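Local coordinates for protein glycerol dehydratase (Clostridium butyricum, PDB 1R9D) that probably dehydrates glycerol without coenzyme B12, as a lyase of the glycyl-radical enzyme family related to pyruvate formate lyase, at residues I64-R67 with I72-S75. Residues are numbered along the deposited sequence; the frame is centred on the assembly and turned at random.
Sequences ITIR and IVGS
The R67 guanidinium lies with one face over the side chain of S75, whose OG sits 3.3 Å above the plane, offset toward the rim, while S75 CB comes within 3.5 Å of R67 NH2. The arginine chain, extended from CG to NE, carries the group to S75. The guanidinium nitrogens bond beyond the contact: NH2 in a salt bridge with D320 and to T77 O, NH1 to K78 O, which fixes how the plane is turned. S75 OG, turned back beside its own backbone N (chi1 -63°), gives a hydrogen bond to a water at 2.6 Å. That water also accepts from G74 N (2.8 Å) and donates to T65 O (2.7 Å), so one molecule bridges two backbones whose nearest CA atoms, T65 and S75, are 5.7 Å apart. Further along, the contact turns apolar: V73 CG1 rests against both branches of I66, nearest to CG2 at 3.8 Å, the two side chains crossing at a slant. V73 also packs on I245 and C249 of helix 236-252, and I66 rests on I229 of helix 197-230. W268 and Q265 of helix 260-277 bond to the carbonyls of G74 and V73. The whole forms an irregular turn-back of the loop between helices 47-61 and 92-97, its two antiparallel arms bridged by water and packed on helices 197-230, 236-252 and 260-277 at the periphery of a pyruvate formate lyase-like fold.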
ATOM      1  N   ILE A  64     -25.259  23.762   0.635  1.00 35.48           N
ATOM      2  CA  ILE A  64     -24.590  25.055   0.703  1.00 37.15           C
ATOM      3  C   ILE A  64     -25.479  25.995   1.516  1.00 36.88           C
ATOM      4  O   ILE A  64     -26.702  25.870   1.485  1.00 36.28           O
ATOM      5  CB  ILE A  64     -24.393  25.629  -0.727  1.00 38.18           C
ATOM      6  CG1 ILE A  64     -23.460  24.714  -1.519  1.00 40.53           C
ATOM      7  CG2 ILE A  64     -23.822  27.028  -0.673  1.00 40.65           C
ATOM      8  CD1 ILE A  64     -22.121  24.495  -0.850  1.00 39.34           C
ATOM      9  N   THR A  65     -24.872  26.921   2.252  1.00 36.22           N
ATOM     10  CA  THR A  65     -25.650  27.854   3.060  1.00 36.11           C
ATOM     11  C   THR A  65     -24.998  29.220   3.216  1.00 35.56           C
ATOM     12  O   THR A  65     -23.797  29.329   3.468  1.00 34.65           O
ATOM     13  CB  THR A  65     -25.897  27.314   4.494  1.00 35.87           C
ATOM     14  OG1 THR A  65     -26.588  26.061   4.436  1.00 36.48           O
ATOM     15  CG2 THR A  65     -26.732  28.307   5.296  1.00 37.02           C
ATOM     16  N   ILE A  66     -25.804  30.259   3.052  1.00 34.30           N
ATOM     17  CA  ILE A  66     -25.341  31.624   3.238  1.00 34.51           C
ATOM     18  C   ILE A  66     -26.245  32.160   4.338  1.00 34.30           C
ATOM     19  O   ILE A  66     -27.454  32.292   4.150  1.00 33.97           O
ATOM     20  CB  ILE A  66     -25.487  32.477   1.955  1.00 33.72           C
ATOM     21  CG1 ILE A  66     -24.525  31.958   0.881  1.00 34.09           C
ATOM     22  CG2 ILE A  66     -25.193  33.942   2.267  1.00 33.86           C
ATOM     23  CD1 ILE A  66     -24.424  32.828  -0.352  1.00 33.84           C
ATOM     24  N   ARG A  67     -25.661  32.432   5.501  1.00 34.14           N
ATOM     25  CA  ARG A  67     -26.428  32.922   6.638  1.00 34.23           C
ATOM     26  C   ARG A  67     -26.726  34.408   6.501  1.00 34.01           C
ATOM     27  O   ARG A  67     -26.000  35.139   5.829  1.00 33.00           O
ATOM     28  CB  ARG A  67     -25.671  32.637   7.939  1.00 35.09           C
ATOM     29  CG  ARG A  67     -25.218  31.178   8.078  1.00 35.26           C
ATOM     30  CD  ARG A  67     -24.653  30.888   9.462  1.00 35.38           C
ATOM     31  NE  ARG A  67     -23.893  29.639   9.514  1.00 34.76           N
ATOM     32  CZ  ARG A  67     -24.400  28.426   9.294  1.00 34.41           C
ATOM     33  NH1 ARG A  67     -25.685  28.274   9.003  1.00 33.21           N
ATOM     34  NH2 ARG A  67     -23.615  27.359   9.361  1.00 33.45           N
ATOM     35  N   ILE A  72     -18.651  37.259   4.518  1.00 30.99           N
ATOM     36  CA  ILE A  72     -17.746  36.171   4.149  1.00 30.44           C
ATOM     37  C   ILE A  72     -18.597  34.908   4.178  1.00 29.94           C
ATOM     38  O   ILE A  72     -19.161  34.561   5.214  1.00 31.20           O
ATOM     39  CB  ILE A  72     -16.583  36.037   5.168  1.00 29.91           C
ATOM     40  CG1 ILE A  72     -15.700  37.288   5.122  1.00 30.73           C
ATOM     41  CG2 ILE A  72     -15.772  34.770   4.878  1.00 31.06           C
ATOM     42  CD1 ILE A  72     -14.943  37.478   3.813  1.00 30.36           C
ATOM     43  N   VAL A  73     -18.694  34.215   3.048  1.00 30.07           N
ATOM     44  CA  VAL A  73     -19.526  33.020   2.978  1.00 29.70           C
ATOM     45  C   VAL A  73     -18.784  31.689   2.912  1.00 29.78           C
ATOM     46  O   VAL A  73     -17.618  31.630   2.528  1.00 30.29           O
ATOM     47  CB  VAL A  73     -20.497  33.103   1.772  1.00 30.12           C
ATOM     48  CG1 VAL A  73     -21.440  34.285   1.949  1.00 31.00           C
ATOM     49  CG2 VAL A  73     -19.714  33.247   0.477  1.00 30.34           C
ATOM     50  N   GLY A  74     -19.494  30.628   3.281  1.00 30.40           N
ATOM     51  CA  GLY A  74     -18.933  29.289   3.286  1.00 31.16           C
ATOM     52  C   GLY A  74     -19.272  28.629   4.608  1.00 31.97           C
ATOM     53  O   GLY A  74     -18.647  28.924   5.630  1.00 32.98           O
ATOM     54  N   SER A  75     -20.273  27.755   4.597  1.00 31.01           N
ATOM     55  CA  SER A  75     -20.711  27.058   5.800  1.00 31.33           C
ATOM     56  C   SER A  75     -20.640  25.557   5.587  1.00 31.87           C
ATOM     57  O   SER A  75     -21.135  25.042   4.580  1.00 32.71           O
ATOM     58  CB  SER A  75     -22.149  27.455   6.155  1.00 32.30           C
ATOM     59  OG  SER A  75     -22.240  28.837   6.452  1.00 32.59           O
TER
HETATM   60  O   HOH W   1     -21.852  30.727   4.764  1.00 31.66           O
HETATM   61  O   HOH W   2     -24.390  24.385   4.758  1.00 35.65           O